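Local atomic coordinates of choline dehydrogenase and related flavoproteins (Aspergillus oryzae, PDB entry 3Q9T), a protein that oxidises formate as a formate oxidase of the glucose-methanol-choline oxidoreductase family, carrying a modified FAD, 8-formyl-FAD, as its cofactor. Residues 66-74 and 443-454. Numbering follows the deposited sequence. Where two conformers were deposited one is given.
Sequences AYKTTMVRR and QPNINLNFFAND
D454 OD1 takes two nitrogens of R74 at once, NH1 at 2.7 Å and NH2 at 3.0 Å, an end-on salt bridge in which one carboxylate oxygen lies at the edge of the guanidinium, near its plane. R74 NH1 also donates to F451 O (2.8 Å), so three bonds to 443-454 fix the rotation of the guanidinium, while R74 NE pairs with D76. A bend at chi3 (48°) swings the R74 guanidinium towards F451 and D454.

At the far end, the Q443 amide lies along the K68 backbone and imitates a strand partner: OE1 accepts from K68 N, and NE2 donates to K68 O at 2.7 Å, almost exactly in the amide plane. NE2 also donates to P444 O, and with the two K68 bonds this sets the rotation of the amide. The Y67 ring stands nearly perpendicular to it (80°), with CD1 against Q443 CB.

Between these ends the backbones run roughly parallel and bridge once, T70 N to I446 O and L448 N to T70 O. I446 CB packs on T69 CB at 3.5 Å. N447 OD1 closes an Asx turn on N449 N, and the R73 guanidinium lays one face over the N447 amide carbon, while R73 NE pairs with E78 of the same chain. At the corner, F450 N donates to M71 O, and M71 SD makes an oblique Met-aromatic contact with the F450 ring.

The contact thus joins the 67-74/77-81 hairpin to the edge of the sheet 302-304/431-434/445-447. Y67 OH bonds E270 near the flavin, I446 leans on helix 267-277, K68 reaches E78 of the second subunit, and F451 packs against helices 454-473 and 494-504.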
loop_
_atom_site.group_PDB
_atom_site.type_symbol
_atom_site.label_atom_id
_atom_site.label_comp_id
_atom_site.label_asym_id
_atom_site.label_seq_id
_atom_site.Cartn_x
_atom_site.Cartn_y
_atom_site.Cartn_z
ATOM N N ALA A 66 -8.664 2.449 13.803
ATOM C CA ALA A 66 -8.223 2.822 12.466
ATOM C C ALA A 66 -6.743 2.517 12.256
ATOM O O ALA A 66 -5.983 3.357 11.787
ATOM C CB ALA A 66 -8.540 4.305 12.171
ATOM N N TYR A 67 -6.346 1.301 12.606
ATOM C CA TYR A 67 -4.973 0.856 12.408
ATOM C C TYR A 67 -4.527 0.813 10.945
ATOM O O TYR A 67 -5.289 0.425 10.043
ATOM C CB TYR A 67 -4.790 -0.552 12.976
ATOM C CG TYR A 67 -5.077 -0.688 14.448
ATOM C CD1 TYR A 67 -4.318 -0.005 15.389
ATOM C CD2 TYR A 67 -6.087 -1.536 14.907
ATOM C CE1 TYR A 67 -4.570 -0.140 16.750
ATOM C CE2 TYR A 67 -6.346 -1.673 16.256
ATOM C CZ TYR A 67 -5.582 -0.973 17.170
ATOM O OH TYR A 67 -5.826 -1.107 18.505
ATOM N N LYS A 68 -3.268 1.168 10.728
ATOM C CA LYS A 68 -2.561 0.755 9.529
ATOM C C LYS A 68 -2.257 -0.732 9.657
ATOM O O LYS A 68 -1.832 -1.181 10.729
ATOM C CB LYS A 68 -1.231 1.500 9.416
ATOM C CG LYS A 68 -1.356 3.011 9.205
ATOM C CD LYS A 68 0.020 3.644 9.179
ATOM C CE LYS A 68 -0.022 5.059 8.609
ATOM N NZ LYS A 68 1.334 5.680 8.700
ATOM N N THR A 69 -2.489 -1.498 8.591
ATOM C CA THR A 69 -1.994 -2.868 8.537
ATOM C C THR A 69 -1.665 -3.360 7.135
ATOM O O THR A 69 -2.329 -3.010 6.164
ATOM C CB THR A 69 -2.914 -3.918 9.287
ATOM O OG1 THR A 69 -3.660 -4.693 8.351
ATOM C CG2 THR A 69 -3.821 -3.276 10.267
ATOM N N THR A 70 -0.613 -4.167 7.048
ATOM C CA THR A 70 -0.211 -4.789 5.793
ATOM C C THR A 70 -1.148 -5.950 5.474
ATOM O O THR A 70 -1.260 -6.914 6.247
ATOM C CB THR A 70 1.245 -5.319 5.866
ATOM O OG1 THR A 70 2.144 -4.231 6.087
ATOM C CG2 THR A 70 1.642 -6.064 4.572
ATOM N N MET A 71 -1.808 -5.848 4.327
ATOM C CA MET A 71 -2.806 -6.823 3.903
ATOM C C MET A 71 -2.133 -8.007 3.243
ATOM O O MET A 71 -2.458 -9.162 3.520
ATOM C CB MET A 71 -3.789 -6.170 2.931
ATOM C CG MET A 71 -4.616 -5.049 3.572
ATOM S SD MET A 71 -5.929 -5.692 4.648
ATOM C CE MET A 71 -5.758 -4.583 6.041
ATOM N N VAL A 72 -1.200 -7.709 2.350
ATOM C CA VAL A 72 -0.409 -8.743 1.732
ATOM C C VAL A 72 1.041 -8.335 1.611
ATOM O O VAL A 72 1.355 -7.168 1.374
ATOM C CB VAL A 72 -1.025 -9.265 0.388
ATOM C CG1 VAL A 72 -2.197 -8.421 -0.047
ATOM C CG2 VAL A 72 0.016 -9.393 -0.694
ATOM N N ARG A 73 1.913 -9.313 1.830
ATOM C CA ARG A 73 3.348 -9.132 1.737
ATOM C C ARG A 73 3.940 -10.351 1.045
ATOM O O ARG A 73 4.403 -11.278 1.697
ATOM C CB ARG A 73 3.965 -8.954 3.132
ATOM C CG ARG A 73 5.455 -8.621 3.103
ATOM C CD ARG A 73 6.005 -8.346 4.500
ATOM N NE ARG A 73 5.606 -7.029 4.981
ATOM C CZ ARG A 73 5.529 -6.689 6.267
ATOM N NH1 ARG A 73 5.167 -5.455 6.610
ATOM N NH2 ARG A 73 5.815 -7.579 7.215
ATOM N N ARG A 74 3.858 -10.355 -0.282
ATOM C CA ARG A 74 4.444 -11.386 -1.118
ATOM C C ARG A 74 5.625 -10.738 -1.824
ATOM O O ARG A 74 5.737 -9.512 -1.833
ATOM C CB ARG A 74 3.435 -11.868 -2.169
ATOM C CG ARG A 74 2.227 -12.645 -1.617
ATOM C CD ARG A 74 1.107 -12.732 -2.660
ATOM N NE ARG A 74 1.606 -13.161 -3.970
ATOM C CZ ARG A 74 1.708 -14.431 -4.359
ATOM N NH1 ARG A 74 1.338 -15.422 -3.550
ATOM N NH2 ARG A 74 2.170 -14.711 -5.566
ATOM N N GLN A 443 0.437 2.066 17.725
ATOM C CA GLN A 443 -0.153 0.817 17.265
ATOM C C GLN A 443 0.931 -0.249 17.090
ATOM O O GLN A 443 2.071 0.060 16.736
ATOM C CB GLN A 443 -0.935 1.032 15.973
ATOM C CG GLN A 443 -0.083 1.292 14.744
ATOM C CD GLN A 443 -0.865 1.011 13.492
ATOM O OE1 GLN A 443 -1.645 1.850 13.043
ATOM N NE2 GLN A 443 -0.706 -0.188 12.941
ATOM N N PRO A 444 0.591 -1.510 17.380
ATOM C CA PRO A 444 1.578 -2.534 17.046
ATOM C C PRO A 444 1.643 -2.614 15.522
ATOM O O PRO A 444 0.741 -2.114 14.830
ATOM C CB PRO A 444 0.954 -3.808 17.623
ATOM C CG PRO A 444 -0.523 -3.567 17.497
ATOM C CD PRO A 444 -0.702 -2.089 17.789
ATOM N N ASN A 445 2.705 -3.217 14.998
ATOM C CA ASN A 445 2.784 -3.459 13.566
ATOM C C ASN A 445 2.016 -4.728 13.216
ATOM O O ASN A 445 2.056 -5.716 13.954
ATOM C CB ASN A 445 4.235 -3.516 13.096
ATOM C CG ASN A 445 4.860 -2.138 12.987
ATOM O OD1 ASN A 445 4.167 -1.144 12.756
ATOM N ND2 ASN A 445 6.169 -2.068 13.164
ATOM N N ILE A 446 1.294 -4.682 12.104
ATOM C CA ILE A 446 0.342 -5.730 11.772
ATOM C C ILE A 446 0.506 -6.170 10.325
ATOM O O ILE A 446 0.311 -5.383 9.398
ATOM C CB ILE A 446 -1.136 -5.255 12.004
ATOM C CG1 ILE A 446 -1.300 -4.628 13.401
ATOM C CG2 ILE A 446 -2.120 -6.406 11.779
ATOM C CD1 ILE A 446 -2.710 -4.120 13.718
ATOM N N ASN A 447 0.876 -7.431 10.151
ATOM C CA ASN A 447 0.924 -8.060 8.841
ATOM C C ASN A 447 -0.027 -9.263 8.779
ATOM O O ASN A 447 0.132 -10.214 9.550
ATOM C CB ASN A 447 2.346 -8.501 8.524
ATOM C CG ASN A 447 2.428 -9.274 7.234
ATOM O OD1 ASN A 447 1.576 -9.134 6.369
ATOM N ND2 ASN A 447 3.439 -10.125 7.111
ATOM N N LEU A 448 -1.025 -9.205 7.890
ATOM C CA LEU A 448 -2.038 -10.265 7.782
ATOM C C LEU A 448 -1.603 -11.396 6.861
ATOM O O LEU A 448 -2.176 -12.476 6.877
ATOM C CB LEU A 448 -3.371 -9.696 7.268
ATOM C CG LEU A 448 -4.124 -8.758 8.208
ATOM C CD1 LEU A 448 -5.310 -8.115 7.518
ATOM C CD2 LEU A 448 -4.561 -9.541 9.435
ATOM N N ASN A 449 -0.624 -11.109 6.012
ATOM C CA ASN A 449 -0.025 -12.122 5.165
ATOM C C ASN A 449 -1.045 -12.860 4.298
ATOM O O ASN A 449 -0.939 -14.067 4.088
ATOM C CB ASN A 449 0.792 -13.100 6.009
ATOM C CG ASN A 449 1.787 -13.898 5.180
ATOM O OD1 ASN A 449 2.376 -13.378 4.232
ATOM N ND2 ASN A 449 1.975 -15.173 5.532
ATOM N N PHE A 450 -2.026 -12.121 3.796
ATOM C CA PHE A 450 -3.039 -12.681 2.917
ATOM C C PHE A 450 -2.386 -13.210 1.642
ATOM O O PHE A 450 -1.511 -12.550 1.042
ATOM C CB PHE A 450 -4.069 -11.608 2.530
ATOM C CG PHE A 450 -5.090 -11.295 3.590
ATOM C CD1 PHE A 450 -5.534 -12.275 4.481
ATOM C CD2 PHE A 450 -5.660 -10.029 3.656
ATOM C CE1 PHE A 450 -6.497 -11.992 5.426
ATOM C CE2 PHE A 450 -6.623 -9.729 4.623
ATOM C CZ PHE A 450 -7.050 -10.713 5.496
ATOM N N PHE A 451 -2.815 -14.394 1.218
ATOM C CA PHE A 451 -2.413 -14.938 -0.074
ATOM C C PHE A 451 -0.903 -15.276 -0.170
ATOM O O PHE A 451 -0.323 -15.292 -1.254
ATOM C CB PHE A 451 -2.853 -13.989 -1.193
ATOM C CG PHE A 451 -4.349 -13.811 -1.273
ATOM C CD1 PHE A 451 -5.171 -14.880 -1.633
ATOM C CD2 PHE A 451 -4.941 -12.588 -0.979
ATOM C CE1 PHE A 451 -6.533 -14.736 -1.700
ATOM C CE2 PHE A 451 -6.328 -12.433 -1.045
ATOM C CZ PHE A 451 -7.125 -13.504 -1.406
ATOM N N ALA A 452 -0.267 -15.525 0.967
ATOM C CA ALA A 452 1.123 -15.984 0.946
ATOM C C ALA A 452 1.232 -17.228 0.060
ATOM O O ALA A 452 2.205 -17.400 -0.662
ATOM C CB ALA A 452 1.620 -16.276 2.353
ATOM N N ASN A 453 0.216 -18.090 0.112
ATOM C CA ASN A 453 0.178 -19.291 -0.725
ATOM C C ASN A 453 -0.643 -19.033 -1.998
ATOM O O ASN A 453 -1.775 -18.550 -1.922
ATOM C CB ASN A 453 -0.404 -20.468 0.079
ATOM C CG ASN A 453 -0.278 -21.806 -0.644
ATOM O OD1 ASN A 453 -0.472 -21.892 -1.859
ATOM N ND2 ASN A 453 0.034 -22.862 0.110
ATOM N N ASP A 454 -0.082 -19.346 -3.164
ATOM C CA ASP A 454 -0.789 -19.172 -4.447
ATOM C C ASP A 454 -2.138 -19.896 -4.551
ATOM O O ASP A 454 -3.070 -19.402 -5.200
ATOM C CB ASP A 454 0.102 -19.615 -5.602
ATOM C CG ASP A 454 1.169 -18.586 -5.959
ATOM O OD1 ASP A 454 1.293 -17.550 -5.262
ATOM O OD2 ASP A 454 1.893 -18.830 -6.945
HETATM O O HOH W 1 0.868 -2.234 10.590
HETATM O O HOH W 2 2.531 -3.137 8.488
HETATM O O HOH W 3 1.338 -12.127 1.987
HETATM O O HOH W 4 4.670 -12.063 4.595
HETATM O O HOH W 5 3.726 -13.917 1.926
HETATM O O HOH W 6 2.884 -16.349 -8.057
#